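Glycine betaine, L-proline ABC transporter, glycine/betaine/L-proline-binding protein (ProX) (PDB 3TMG) binds glycine betaine between two lobes and probably delivers it, as the substrate-binding component, to an ABC-type uptake system for betaine-like amines. Local coordinates at residues 18-23 and 46-51; 31-36 and 251-256; 37-42 and 226-231; 184-189 and 241-246. All coordinates share one frame; numbering follows the deposited sequence.

Overall arrangement
Interactions 1, 2 and 3 gather round helix 26-41, their centres 12 to 13 Å from one another. Interaction 1 pairs strands 16-22 and 44-50, which this helix connects; interaction 2 sets the middle of the helix against helix 252-262, and interaction 3 sets its end against helix 222-230. Interaction 1 closes before interaction 4 opens, and interactions 3 and 4 both fall within the span between residues 31-36 and 251-256. Interaction 4, its centre about 22 Å from that of interaction 1, spans the betaine cleft by packing Trp186 on helix 235-247. The Asn255 ND2 to Asn245 OD1 hydrogen bond then joins that helix to helix 252-262 of interaction 2.

Interaction 1 (18-23 and 46-51); sequences VKIGYV and AEIFSV
Val18 and Glu47 begin a run of backbone hydrogen bonds between neighbouring parallel strands; the axes of 18-22 and 46-50 are 4.7 Å apart and 21° from parallel. Glu47 N gives to Val18 O, Ile20 N to Glu47 O, Phe49 N to Ile20 O, Tyr22 N to Phe49 O and Val51 N to Tyr22 O. The Phe49 N to Ile20 O bond measures 2.8 Å.

Apolar contacts fill the face bearing Ile20, Tyr22 and Ile48. Ile20 CB lies 4.0 Å from Ile48 CG2. With chi1 at 69°, CG of Tyr22 sits between its own N and carbonyl carbon, and the ring leans across to the other strand: Ser50 CA lies over one ring face, Tyr22 OH is 3.6 Å from Ser50 CB, and Tyr22 CE1 is 3.9 Å from Ile48 CD1. Thr32 of helix 26-41 covers this face.

On the face of Lys19 and Phe49, Lys19 CG meets the edge of the Phe49 ring, 3.8 Å from CE2. Lys19 and Glu47 run side by side, but NZ and OE2 stay 4.9 Å apart, too far for direct charge contact.

Parallel strands joined through helix 26-41 form a beta-alpha-beta unit, here of the periplasmic-binding-protein fold, and the Val23 side chain beyond the first strand is about 7 Å from the bound betaine.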
loop_
_atom_site.group_PDB
_atom_site.type_symbol
_atom_site.label_atom_id
_atom_site.label_comp_id
_atom_site.label_asym_id
_atom_site.label_seq_id
_atom_site.Cartn_x
_atom_site.Cartn_y
_atom_site.Cartn_z
ATOM N N VAL A 18 -5.759 -18.881 -9.796
ATOM C CA VAL A 18 -6.164 -17.532 -9.356
ATOM C C VAL A 18 -4.989 -16.576 -9.639
ATOM O O VAL A 18 -3.813 -16.963 -9.547
ATOM C CB VAL A 18 -6.634 -17.511 -7.889
ATOM C CG1 VAL A 18 -5.480 -17.886 -6.969
ATOM C CG2 VAL A 18 -7.243 -16.156 -7.504
ATOM N N LYS A 19 -5.340 -15.352 -10.026
ATOM C CA LYS A 19 -4.396 -14.313 -10.400
ATOM C C LYS A 19 -4.604 -13.076 -9.533
ATOM O O LYS A 19 -5.695 -12.509 -9.526
ATOM C CB LYS A 19 -4.610 -13.972 -11.878
ATOM C CG LYS A 19 -4.253 -15.146 -12.789
ATOM C CD LYS A 19 -4.438 -14.817 -14.261
ATOM C CE LYS A 19 -4.110 -16.050 -15.099
ATOM N NZ LYS A 19 -4.501 -15.789 -16.501
ATOM N N ILE A 20 -3.561 -12.638 -8.826
ATOM C CA ILE A 20 -3.660 -11.437 -7.984
ATOM C C ILE A 20 -2.700 -10.368 -8.521
ATOM O O ILE A 20 -1.510 -10.649 -8.679
ATOM C CB ILE A 20 -3.284 -11.724 -6.496
ATOM C CG1 ILE A 20 -3.800 -13.115 -6.034
ATOM C CG2 ILE A 20 -3.707 -10.532 -5.590
ATOM C CD1 ILE A 20 -3.490 -13.426 -4.566
ATOM N N GLY A 21 -3.226 -9.179 -8.836
ATOM C CA GLY A 21 -2.366 -8.028 -9.225
ATOM C C GLY A 21 -1.967 -7.212 -7.988
ATOM O O GLY A 21 -2.738 -7.112 -7.016
ATOM N N TYR A 22 -0.753 -6.660 -7.998
ATOM C CA TYR A 22 -0.283 -5.811 -6.906
ATOM C C TYR A 22 0.770 -4.856 -7.443
ATOM O O TYR A 22 1.271 -5.037 -8.567
ATOM C CB TYR A 22 0.274 -6.618 -5.709
ATOM C CG TYR A 22 1.579 -7.341 -5.950
ATOM C CD1 TYR A 22 1.667 -8.390 -6.888
ATOM C CD2 TYR A 22 2.742 -6.956 -5.257
ATOM C CE1 TYR A 22 2.879 -9.042 -7.136
ATOM C CE2 TYR A 22 3.955 -7.622 -5.480
ATOM C CZ TYR A 22 4.002 -8.668 -6.402
ATOM O OH TYR A 22 5.202 -9.326 -6.630
ATOM N N VAL A 23 1.087 -3.850 -6.617
ATOM C CA VAL A 23 2.200 -2.932 -6.886
ATOM C C VAL A 23 3.186 -3.205 -5.728
ATOM O O VAL A 23 2.764 -3.420 -4.605
ATOM C CB VAL A 23 1.771 -1.448 -6.872
ATOM C CG1 VAL A 23 2.974 -0.562 -7.284
ATOM C CG2 VAL A 23 0.578 -1.247 -7.804
ATOM N N ALA A 46 -1.449 -20.292 -7.806
ATOM C CA ALA A 46 -1.734 -18.899 -7.487
ATOM C C ALA A 46 -0.641 -18.057 -8.111
ATOM O O ALA A 46 0.512 -18.175 -7.720
ATOM C CB ALA A 46 -1.765 -18.708 -5.977
ATOM N N GLU A 47 -0.982 -17.251 -9.107
ATOM C CA GLU A 47 0.027 -16.387 -9.719
ATOM C C GLU A 47 -0.185 -14.948 -9.256
ATOM O O GLU A 47 -1.301 -14.466 -9.276
ATOM C CB GLU A 47 -0.104 -16.410 -11.209
ATOM C CG GLU A 47 0.098 -17.795 -11.804
ATOM C CD GLU A 47 -0.181 -17.757 -13.284
ATOM O OE1 GLU A 47 0.711 -17.306 -14.034
ATOM O OE2 GLU A 47 -1.276 -18.137 -13.710
ATOM N N ILE A 48 0.897 -14.276 -8.913
ATOM C CA ILE A 48 0.812 -12.861 -8.533
ATOM C C ILE A 48 1.570 -12.036 -9.555
ATOM O O ILE A 48 2.570 -12.497 -10.154
ATOM C CB ILE A 48 1.258 -12.604 -7.076
ATOM C CG1 ILE A 48 2.740 -12.906 -6.853
ATOM C CG2 ILE A 48 0.353 -13.389 -6.103
ATOM C CD1 ILE A 48 3.218 -12.502 -5.449
ATOM N N PHE A 49 1.083 -10.837 -9.792
ATOM C CA PHE A 49 1.652 -10.016 -10.864
ATOM C C PHE A 49 1.977 -8.612 -10.389
ATOM O O PHE A 49 1.069 -7.858 -10.002
ATOM C CB PHE A 49 0.676 -9.939 -12.022
ATOM C CG PHE A 49 0.418 -11.249 -12.682
ATOM C CD1 PHE A 49 1.280 -11.735 -13.643
ATOM C CD2 PHE A 49 -0.688 -12.019 -12.316
ATOM C CE1 PHE A 49 1.021 -12.950 -14.289
ATOM C CE2 PHE A 49 -0.934 -13.234 -12.941
ATOM C CZ PHE A 49 -0.084 -13.698 -13.928
ATOM N N SER A 50 3.270 -8.268 -10.440
ATOM C CA SER A 50 3.746 -6.973 -9.965
ATOM C C SER A 50 3.695 -6.020 -11.153
ATOM O O SER A 50 4.373 -6.235 -12.129
ATOM C CB SER A 50 5.169 -7.106 -9.418
ATOM O OG SER A 50 5.656 -5.847 -8.965
ATOM N N VAL A 51 2.836 -5.004 -11.077
ATOM C CA VAL A 51 2.588 -4.102 -12.176
ATOM C C VAL A 51 2.541 -2.647 -11.668
ATOM O O VAL A 51 2.804 -2.374 -10.467
ATOM C CB VAL A 51 1.292 -4.499 -12.940
ATOM C CG1 VAL A 51 1.443 -5.868 -13.584
ATOM C CG2 VAL A 51 0.078 -4.481 -12.009
#

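Interaction 2 (31-36 and 251-256); sequences ATNVLK and KEYRNA
Asn33 lays its side chain over the first turn of helix 252-262, with OD1 3.5 Å from Tyr253 CA and 3.6 Å from Tyr253 CB. This is helix-helix packing on the outer side of the beta-alpha-beta unit formed by strand 16-22, helix 26-41 and strand 44-50: helix 252-262 rests on the helix of that unit, and the axes of 31-36 and 252-256 approach to 8.5 Å and cross at -57°. The small Ala256 permits the approach, since its CB sits 3.8 Å from Asn33 CB and 4.1 Å from Val34 CG2, and its CA is 4.8 Å from Val34 CA.

No hydrogen bond spans the two segments. Asn33 ND2 instead donates to Thr29 O one turn back in its own helix, which helps fix the amide's rotation and leaves OD1 facing Tyr253. The amide and the Tyr253 ring stand 65° apart, with OD1 near the ring plane at its edge.

The Tyr253 hydroxyl, paired with Glu40 OE1, adds a hydrogen bond to the van der Waals packing. Lys36 sets out with CG anti to its backbone N (chi1 -177°), then bends at its third and fourth torsions; it crosses the Tyr253 side chain at about a right angle, bringing its CE methylene 3.5 Å from Tyr253 CE1.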
loop_
_atom_site.group_PDB
_atom_site.type_symbol
_atom_site.label_atom_id
_atom_site.label_comp_id
_atom_site.label_asym_id
_atom_site.label_seq_id
_atom_site.Cartn_x
_atom_site.Cartn_y
_atom_site.Cartn_z
ATOM N N ALA A 31 1.003 -8.532 1.883
ATOM C CA ALA A 31 -0.365 -9.102 1.738
ATOM C C ALA A 31 -0.540 -10.031 0.560
ATOM O O ALA A 31 -1.203 -11.085 0.663
ATOM C CB ALA A 31 -1.415 -7.988 1.645
ATOM N N THR A 32 0.027 -9.650 -0.593
ATOM C CA THR A 32 -0.167 -10.421 -1.816
ATOM C C THR A 32 0.553 -11.787 -1.757
ATOM O O THR A 32 -0.011 -12.819 -2.152
ATOM C CB THR A 32 0.219 -9.565 -3.064
ATOM O OG1 THR A 32 -0.623 -8.387 -3.043
ATOM C CG2 THR A 32 -0.096 -10.330 -4.338
ATOM N N ASN A 33 1.784 -11.785 -1.229
ATOM C CA ASN A 33 2.507 -13.034 -0.962
ATOM C C ASN A 33 1.848 -13.920 0.098
ATOM O O ASN A 33 1.791 -15.147 -0.073
ATOM C CB ASN A 33 3.984 -12.766 -0.630
ATOM C CG ASN A 33 4.845 -12.600 -1.878
ATOM O OD1 ASN A 33 5.369 -13.578 -2.380
ATOM N ND2 ASN A 33 5.040 -11.346 -2.357
ATOM N N VAL A 34 1.303 -13.312 1.141
ATOM C CA VAL A 34 0.496 -14.105 2.116
ATOM C C VAL A 34 -0.682 -14.793 1.407
ATOM O O VAL A 34 -0.847 -15.999 1.553
ATOM C CB VAL A 34 -0.031 -13.256 3.284
ATOM C CG1 VAL A 34 -1.109 -14.022 4.098
ATOM C CG2 VAL A 34 1.130 -12.885 4.189
ATOM N N LEU A 35 -1.471 -14.044 0.629
ATOM C CA LEU A 35 -2.591 -14.660 -0.090
ATOM C C LEU A 35 -2.146 -15.695 -1.126
ATOM O O LEU A 35 -2.803 -16.739 -1.328
ATOM C CB LEU A 35 -3.527 -13.613 -0.677
ATOM C CG LEU A 35 -4.457 -12.935 0.347
ATOM C CD1 LEU A 35 -5.510 -12.095 -0.371
ATOM C CD2 LEU A 35 -5.194 -13.896 1.299
ATOM N N LYS A 36 -1.000 -15.448 -1.760
ATOM C CA LYS A 36 -0.460 -16.454 -2.644
ATOM C C LYS A 36 -0.269 -17.803 -1.899
ATOM O O LYS A 36 -0.633 -18.870 -2.403
ATOM C CB LYS A 36 0.867 -15.966 -3.222
ATOM C CG LYS A 36 1.443 -16.950 -4.225
ATOM C CD LYS A 36 2.704 -16.330 -4.810
ATOM C CE LYS A 36 3.703 -17.408 -5.016
ATOM N NZ LYS A 36 3.925 -17.549 -6.464
ATOM N N LYS A 251 13.125 -12.054 0.392
ATOM C CA LYS A 251 12.615 -13.245 1.126
ATOM C C LYS A 251 11.088 -13.149 1.347
ATOM O O LYS A 251 10.547 -13.869 2.192
ATOM C CB LYS A 251 13.284 -13.428 2.478
ATOM C CG LYS A 251 14.824 -13.590 2.534
ATOM C CD LYS A 251 15.389 -14.521 1.474
ATOM C CE LYS A 251 16.881 -14.680 1.728
ATOM N NZ LYS A 251 17.574 -15.389 0.613
ATOM N N GLU A 252 10.398 -12.304 0.593
ATOM C CA GLU A 252 8.962 -12.033 0.877
ATOM C C GLU A 252 8.106 -13.283 0.741
ATOM O O GLU A 252 7.175 -13.493 1.493
ATOM C CB GLU A 252 8.400 -10.952 -0.048
ATOM C CG GLU A 252 9.132 -9.619 0.052
ATOM C CD GLU A 252 10.251 -9.455 -0.986
ATOM O OE1 GLU A 252 10.994 -10.395 -1.314
ATOM O OE2 GLU A 252 10.386 -8.324 -1.493
ATOM N N TYR A 253 8.425 -14.136 -0.213
ATOM C CA TYR A 253 7.594 -15.361 -0.327
ATOM C C TYR A 253 7.862 -16.349 0.837
ATOM O O TYR A 253 6.938 -16.880 1.448
ATOM C CB TYR A 253 7.851 -16.042 -1.666
ATOM C CG TYR A 253 7.146 -17.377 -1.743
ATOM C CD1 TYR A 253 5.770 -17.438 -2.021
ATOM C CD2 TYR A 253 7.846 -18.574 -1.510
ATOM C CE1 TYR A 253 5.100 -18.656 -2.059
ATOM C CE2 TYR A 253 7.193 -19.800 -1.588
ATOM C CZ TYR A 253 5.814 -19.827 -1.868
ATOM O OH TYR A 253 5.149 -21.049 -1.947
ATOM N N ARG A 254 9.131 -16.637 1.102
ATOM C CA ARG A 254 9.498 -17.474 2.237
ATOM C C ARG A 254 8.900 -16.921 3.546
ATOM O O ARG A 254 8.392 -17.690 4.373
ATOM C CB ARG A 254 11.028 -17.588 2.366
ATOM C CG ARG A 254 11.491 -18.521 3.474
ATOM C CD ARG A 254 12.906 -18.147 3.950
ATOM N NE ARG A 254 12.926 -16.840 4.656
ATOM C CZ ARG A 254 14.038 -16.180 4.973
ATOM N NH1 ARG A 254 15.230 -16.646 4.591
ATOM N NH2 ARG A 254 13.962 -15.042 5.619
ATOM N N ASN A 255 8.984 -15.601 3.748
ATOM C CA ASN A 255 8.435 -14.990 4.968
ATOM C C ASN A 255 6.911 -15.055 5.022
ATOM O O ASN A 255 6.337 -15.214 6.118
ATOM C CB ASN A 255 8.906 -13.540 5.134
ATOM C CG ASN A 255 10.389 -13.474 5.419
ATOM O OD1 ASN A 255 11.003 -14.494 5.769
ATOM N ND2 ASN A 255 10.985 -12.306 5.207
ATOM N N ALA A 256 6.265 -15.040 3.861
ATOM C CA ALA A 256 4.803 -15.307 3.806
ATOM C C ALA A 256 4.475 -16.762 4.181
ATOM O O ALA A 256 3.459 -17.019 4.859
ATOM C CB ALA A 256 4.241 -14.955 2.414
#

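Interaction 3 (37-42 and 226-231); sequences VVFEKM and YVFDHF
Helix segments 37-41 and 226-230 run roughly antiparallel, at 146°, with axes 11.9 Å apart; the closest CA atoms, those of Phe39 and Val227, are 8.3 Å apart, so the contact is made by side chains alone. This is buried helix-helix packing within the periplasmic-binding-protein fold, at the C-terminal end of helix 26-41.

Val227 points toward the other helix and meets the Phe39 ring, which reaches in from the facing side, with CB 3.6 Å from Phe39 CZ. Its CG1 packs 3.7 Å from Phe39 CZ, and CG2 touches both Phe39 CE1 and Met42.

The rings of Phe39 and Phe228 meet obliquely, planes 55° apart and centroids 5.6 Å apart, with Phe39 CE2 over one face of Phe228. Both rings also rest on Val18 and Ile20 of strand 16-22, which joins this contact to the sheet.

Met42, folded back at its thioether by a chi3 of 54°, runs antiparallel alongside Val227, placing SD 3.6 Å and CE 3.7 Å from Val227 CG2.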
loop_
_atom_site.group_PDB
_atom_site.type_symbol
_atom_site.label_atom_id
_atom_site.label_comp_id
_atom_site.label_asym_id
_atom_site.label_seq_id
_atom_site.Cartn_x
_atom_site.Cartn_y
_atom_site.Cartn_z
ATOM N N VAL A 37 0.341 -17.742 -0.724
ATOM C CA VAL A 37 0.580 -18.936 0.118
ATOM C C VAL A 37 -0.738 -19.607 0.532
ATOM O O VAL A 37 -0.883 -20.821 0.431
ATOM C CB VAL A 37 1.458 -18.571 1.342
ATOM C CG1 VAL A 37 1.554 -19.748 2.307
ATOM C CG2 VAL A 37 2.855 -18.176 0.850
ATOM N N VAL A 38 -1.708 -18.806 0.963
ATOM C CA VAL A 38 -3.039 -19.306 1.307
ATOM C C VAL A 38 -3.691 -20.073 0.129
ATOM O O VAL A 38 -4.115 -21.245 0.303
ATOM C CB VAL A 38 -3.930 -18.146 1.779
ATOM C CG1 VAL A 38 -5.349 -18.632 1.974
ATOM C CG2 VAL A 38 -3.357 -17.551 3.062
ATOM N N PHE A 39 -3.725 -19.455 -1.066
ATOM C CA PHE A 39 -4.289 -20.122 -2.247
ATOM C C PHE A 39 -3.512 -21.395 -2.645
ATOM O O PHE A 39 -4.109 -22.400 -3.037
ATOM C CB PHE A 39 -4.410 -19.171 -3.429
ATOM C CG PHE A 39 -5.575 -18.247 -3.354
ATOM C CD1 PHE A 39 -6.874 -18.744 -3.251
ATOM C CD2 PHE A 39 -5.401 -16.866 -3.434
ATOM C CE1 PHE A 39 -7.965 -17.869 -3.189
ATOM C CE2 PHE A 39 -6.478 -16.006 -3.389
ATOM C CZ PHE A 39 -7.770 -16.502 -3.260
ATOM N N GLU A 40 -2.183 -21.359 -2.554
ATOM C CA GLU A 40 -1.388 -22.564 -2.790
ATOM C C GLU A 40 -1.784 -23.706 -1.863
ATOM O O GLU A 40 -1.911 -24.864 -2.332
ATOM C CB GLU A 40 0.107 -22.311 -2.675
ATOM C CG GLU A 40 0.654 -21.467 -3.814
ATOM C CD GLU A 40 2.108 -21.044 -3.614
ATOM O OE1 GLU A 40 2.669 -21.170 -2.505
ATOM O OE2 GLU A 40 2.706 -20.570 -4.595
ATOM N N LYS A 41 -1.955 -23.406 -0.574
ATOM C CA LYS A 41 -2.330 -24.454 0.378
ATOM C C LYS A 41 -3.717 -25.018 0.105
ATOM O O LYS A 41 -3.974 -26.196 0.412
ATOM C CB LYS A 41 -2.184 -23.996 1.808
ATOM C CG LYS A 41 -0.736 -24.038 2.247
ATOM C CD LYS A 41 -0.530 -23.207 3.490
ATOM C CE LYS A 41 -0.966 -23.990 4.724
ATOM N NZ LYS A 41 -0.494 -25.405 4.629
ATOM N N MET A 42 -4.590 -24.184 -0.478
ATOM C CA MET A 42 -5.888 -24.619 -1.009
ATOM C C MET A 42 -5.817 -25.352 -2.361
ATOM O O MET A 42 -6.857 -25.788 -2.875
ATOM C CB MET A 42 -6.865 -23.440 -1.133
ATOM C CG MET A 42 -7.219 -22.773 0.184
ATOM S SD MET A 42 -8.049 -21.179 0.048
ATOM C CE MET A 42 -9.463 -21.560 -1.010
ATOM N N TYR A 226 -14.491 -16.175 -1.981
ATOM C CA TYR A 226 -14.628 -16.240 -0.528
ATOM C C TYR A 226 -13.352 -15.769 0.164
ATOM O O TYR A 226 -13.427 -14.981 1.095
ATOM C CB TYR A 226 -14.996 -17.679 -0.114
ATOM C CG TYR A 226 -15.234 -17.903 1.363
ATOM C CD1 TYR A 226 -14.170 -17.854 2.276
ATOM C CD2 TYR A 226 -16.534 -18.197 1.855
ATOM C CE1 TYR A 226 -14.380 -18.066 3.625
ATOM C CE2 TYR A 226 -16.753 -18.431 3.200
ATOM C CZ TYR A 226 -15.676 -18.384 4.068
ATOM O OH TYR A 226 -15.912 -18.585 5.411
ATOM N N VAL A 227 -12.174 -16.211 -0.308
ATOM C CA VAL A 227 -10.924 -15.779 0.312
ATOM C C VAL A 227 -10.735 -14.256 0.149
ATOM O O VAL A 227 -10.425 -13.552 1.124
ATOM C CB VAL A 227 -9.713 -16.538 -0.252
ATOM C CG1 VAL A 227 -8.428 -16.023 0.356
ATOM C CG2 VAL A 227 -9.880 -18.036 0.000
ATOM N N PHE A 228 -10.922 -13.737 -1.066
ATOM C CA PHE A 228 -10.854 -12.288 -1.255
ATOM C C PHE A 228 -11.845 -11.547 -0.333
ATOM O O PHE A 228 -11.529 -10.466 0.224
ATOM C CB PHE A 228 -11.104 -11.897 -2.728
ATOM C CG PHE A 228 -9.926 -12.177 -3.668
ATOM C CD1 PHE A 228 -8.695 -11.538 -3.486
ATOM C CD2 PHE A 228 -10.067 -13.039 -4.745
ATOM C CE1 PHE A 228 -7.621 -11.771 -4.358
ATOM C CE2 PHE A 228 -8.991 -13.292 -5.620
ATOM C CZ PHE A 228 -7.773 -12.641 -5.436
ATOM N N ASP A 229 -13.028 -12.132 -0.167
ATOM C CA ASP A 229 -14.097 -11.494 0.616
ATOM C C ASP A 229 -13.810 -11.532 2.133
ATOM O O ASP A 229 -14.281 -10.663 2.873
ATOM C CB ASP A 229 -15.426 -12.196 0.280
ATOM C CG ASP A 229 -16.657 -11.402 0.711
ATOM O OD1 ASP A 229 -16.657 -10.151 0.765
ATOM O OD2 ASP A 229 -17.644 -12.062 1.005
ATOM N N HIS A 230 -13.014 -12.498 2.594
ATOM C CA HIS A 230 -12.738 -12.678 4.015
ATOM C C HIS A 230 -11.384 -12.224 4.477
ATOM O O HIS A 230 -11.164 -12.090 5.673
ATOM C CB HIS A 230 -12.975 -14.156 4.446
ATOM C CG HIS A 230 -14.434 -14.559 4.442
ATOM N ND1 HIS A 230 -15.092 -14.889 3.309
ATOM C CD2 HIS A 230 -15.360 -14.682 5.490
ATOM C CE1 HIS A 230 -16.377 -15.205 3.627
ATOM N NE2 HIS A 230 -16.524 -15.073 4.954
ATOM N N PHE A 231 -10.454 -11.943 3.561
ATOM C CA PHE A 231 -9.117 -11.491 3.945
ATOM C C PHE A 231 -9.206 -10.170 4.745
ATOM O O PHE A 231 -9.740 -9.188 4.251
ATOM C CB PHE A 231 -8.268 -11.282 2.696
ATOM C CG PHE A 231 -6.932 -10.637 2.969
ATOM C CD1 PHE A 231 -6.008 -11.272 3.779
ATOM C CD2 PHE A 231 -6.616 -9.392 2.415
ATOM C CE1 PHE A 231 -4.768 -10.666 4.032
ATOM C CE2 PHE A 231 -5.369 -8.770 2.665
ATOM C CZ PHE A 231 -4.459 -9.407 3.468
#

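Interaction 4 (184-189 and 241-246); sequences PHWAFS and LMDKND
Pro184, which follows a cis peptide bond, meets Met242 through its backbone: its O lies 3.8 Å from Met242 CE. Here the segment after strand 179-183 packs on helix 235-247 across the lobes. His185 comes next, its side chain about 7 Å from the bound betaine, and receives the same methyl over one face of its ring, with CD2 4.0 Å from Met242 CE. The chain of Met242 bends at its last torsion (chi3 49°), which turns CE toward these two residues. The ring of His185 is held at both nitrogens: ND1 accepts from Ala187 N at 3.0 Å, in the ring plane, a capping bond at the turn leading into the helix, while NE2 is hydrogen-bonded to Glu160 OE2.

Trp186 makes the broadest contact. A chi1 of 52° directs the indole across residues 242-246 of helix 235-247. Its CD1 is 3.6 Å from Asp243 N and 3.9 Å from Met242 CB, the latter at the ring edge. OD2 of Asp246 lies over one indole face, toward its rim, the planes 37° apart, and OD1 is 3.3 Å from Trp186 CZ2; His185 CE1 lies over the rim of the opposite face.

Although no hydrogen bond crosses these two segments, the acids beside the indole are paired: Arg190 forms salt bridges with Asp243 OD1 and Asp246 OD2 and a cation-pi contact with Trp186, and Lys247 takes Asp243 OD2. These salt bridges probably offset the carboxylate charge beside the indole and hold the acids in place.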
loop_
_atom_site.group_PDB
_atom_site.type_symbol
_atom_site.label_atom_id
_atom_site.label_comp_id
_atom_site.label_asym_id
_atom_site.label_seq_id
_atom_site.Cartn_x
_atom_site.Cartn_y
_atom_site.Cartn_z
ATOM N N PRO A 184 -0.027 2.107 7.346
ATOM C CA PRO A 184 0.956 1.482 8.222
ATOM C C PRO A 184 2.342 1.433 7.584
ATOM O O PRO A 184 2.465 1.065 6.417
ATOM C CB PRO A 184 0.417 0.039 8.402
ATOM C CG PRO A 184 -0.353 -0.214 7.121
ATOM C CD PRO A 184 -0.951 1.143 6.736
ATOM N N HIS A 185 3.374 1.796 8.343
ATOM C CA HIS A 185 4.742 1.660 7.838
ATOM C C HIS A 185 5.669 1.590 9.025
ATOM O O HIS A 185 5.485 2.348 10.009
ATOM C CB HIS A 185 5.124 2.821 6.892
ATOM C CG HIS A 185 6.261 2.478 5.945
ATOM N ND1 HIS A 185 7.527 2.347 6.369
ATOM C CD2 HIS A 185 6.274 2.164 4.588
ATOM C CE1 HIS A 185 8.346 2.039 5.323
ATOM N NE2 HIS A 185 7.591 1.930 4.231
ATOM N N TRP A 186 6.645 0.694 8.971
ATOM C CA TRP A 186 7.667 0.612 10.068
ATOM C C TRP A 186 8.568 1.847 10.153
ATOM O O TRP A 186 9.244 2.066 11.176
ATOM C CB TRP A 186 8.504 -0.685 9.931
ATOM C CG TRP A 186 9.072 -0.806 8.542
ATOM C CD1 TRP A 186 8.577 -1.561 7.469
ATOM C CD2 TRP A 186 10.194 -0.047 7.985
ATOM N NE1 TRP A 186 9.303 -1.322 6.318
ATOM C CE2 TRP A 186 10.313 -0.450 6.577
ATOM C CE3 TRP A 186 11.104 0.876 8.502
ATOM C CZ2 TRP A 186 11.302 0.036 5.765
ATOM C CZ3 TRP A 186 12.074 1.390 7.651
ATOM C CH2 TRP A 186 12.172 0.971 6.308
ATOM N N ALA A 187 8.568 2.707 9.121
ATOM C CA ALA A 187 9.402 3.932 9.175
ATOM C C ALA A 187 9.070 4.804 10.397
ATOM O O ALA A 187 9.962 5.450 10.950
ATOM C CB ALA A 187 9.260 4.760 7.895
ATOM N N PHE A 188 7.788 4.816 10.811
ATOM C CA PHE A 188 7.367 5.575 11.991
ATOM C C PHE A 188 7.887 5.016 13.305
ATOM O O PHE A 188 8.019 5.750 14.291
ATOM C CB PHE A 188 5.820 5.724 12.003
ATOM C CG PHE A 188 5.349 6.706 10.982
ATOM C CD1 PHE A 188 5.369 8.060 11.279
ATOM C CD2 PHE A 188 4.952 6.295 9.712
ATOM C CE1 PHE A 188 4.993 8.996 10.317
ATOM C CE2 PHE A 188 4.577 7.230 8.754
ATOM C CZ PHE A 188 4.599 8.581 9.065
ATOM N N SER A 189 8.248 3.741 13.345
ATOM C CA SER A 189 8.900 3.271 14.570
ATOM C C SER A 189 10.416 3.243 14.500
ATOM O O SER A 189 11.079 3.389 15.516
ATOM C CB SER A 189 8.321 1.945 15.029
ATOM O OG SER A 189 8.455 1.027 13.984
ATOM N N LEU A 241 5.666 -8.078 9.685
ATOM C CA LEU A 241 5.979 -8.713 8.416
ATOM C C LEU A 241 6.648 -7.733 7.456
ATOM O O LEU A 241 7.644 -8.107 6.799
ATOM C CB LEU A 241 4.752 -9.374 7.798
ATOM C CG LEU A 241 4.961 -10.093 6.452
ATOM C CD1 LEU A 241 6.085 -11.161 6.556
ATOM C CD2 LEU A 241 3.664 -10.743 5.972
ATOM N N MET A 242 6.100 -6.510 7.337
ATOM C CA MET A 242 6.712 -5.474 6.467
ATOM C C MET A 242 8.159 -5.199 6.954
ATOM O O MET A 242 9.114 -5.140 6.154
ATOM C CB MET A 242 5.886 -4.177 6.510
ATOM C CG MET A 242 4.483 -4.251 5.879
ATOM S SD MET A 242 3.695 -2.617 6.109
ATOM C CE MET A 242 5.031 -1.537 5.505
ATOM N N ASP A 243 8.314 -5.095 8.281
ATOM C CA ASP A 243 9.632 -4.806 8.885
ATOM C C ASP A 243 10.652 -5.940 8.585
ATOM O O ASP A 243 11.806 -5.697 8.160
ATOM C CB ASP A 243 9.484 -4.570 10.391
ATOM C CG ASP A 243 10.806 -4.240 11.047
ATOM O OD1 ASP A 243 11.364 -3.147 10.759
ATOM O OD2 ASP A 243 11.293 -5.071 11.813
ATOM N N LYS A 244 10.202 -7.177 8.772
ATOM C CA LYS A 244 11.038 -8.381 8.561
ATOM C C LYS A 244 11.474 -8.460 7.090
ATOM O O LYS A 244 12.653 -8.748 6.823
ATOM C CB LYS A 244 10.279 -9.649 8.996
ATOM C CG LYS A 244 10.997 -10.993 8.811
ATOM C CD LYS A 244 10.212 -12.118 9.517
ATOM C CE LYS A 244 10.618 -13.547 9.109
ATOM N NZ LYS A 244 12.052 -13.832 9.346
ATOM N N ASN A 245 10.526 -8.249 6.169
ATOM C CA ASN A 245 10.798 -8.222 4.712
ATOM C C ASN A 245 11.814 -7.148 4.323
ATOM O O ASN A 245 12.740 -7.428 3.551
ATOM C CB ASN A 245 9.519 -8.005 3.877
ATOM C CG ASN A 245 8.667 -9.248 3.789
ATOM O OD1 ASN A 245 9.135 -10.320 4.110
ATOM N ND2 ASN A 245 7.393 -9.102 3.367
ATOM N N ASP A 246 11.677 -5.953 4.925
ATOM C CA ASP A 246 12.678 -4.904 4.729
ATOM C C ASP A 246 14.079 -5.358 5.200
ATOM O O ASP A 246 15.106 -5.083 4.549
ATOM C CB ASP A 246 12.285 -3.589 5.440
ATOM C CG ASP A 246 13.396 -2.557 5.371
ATOM O OD1 ASP A 246 13.481 -1.921 4.310
ATOM O OD2 ASP A 246 14.190 -2.379 6.327
#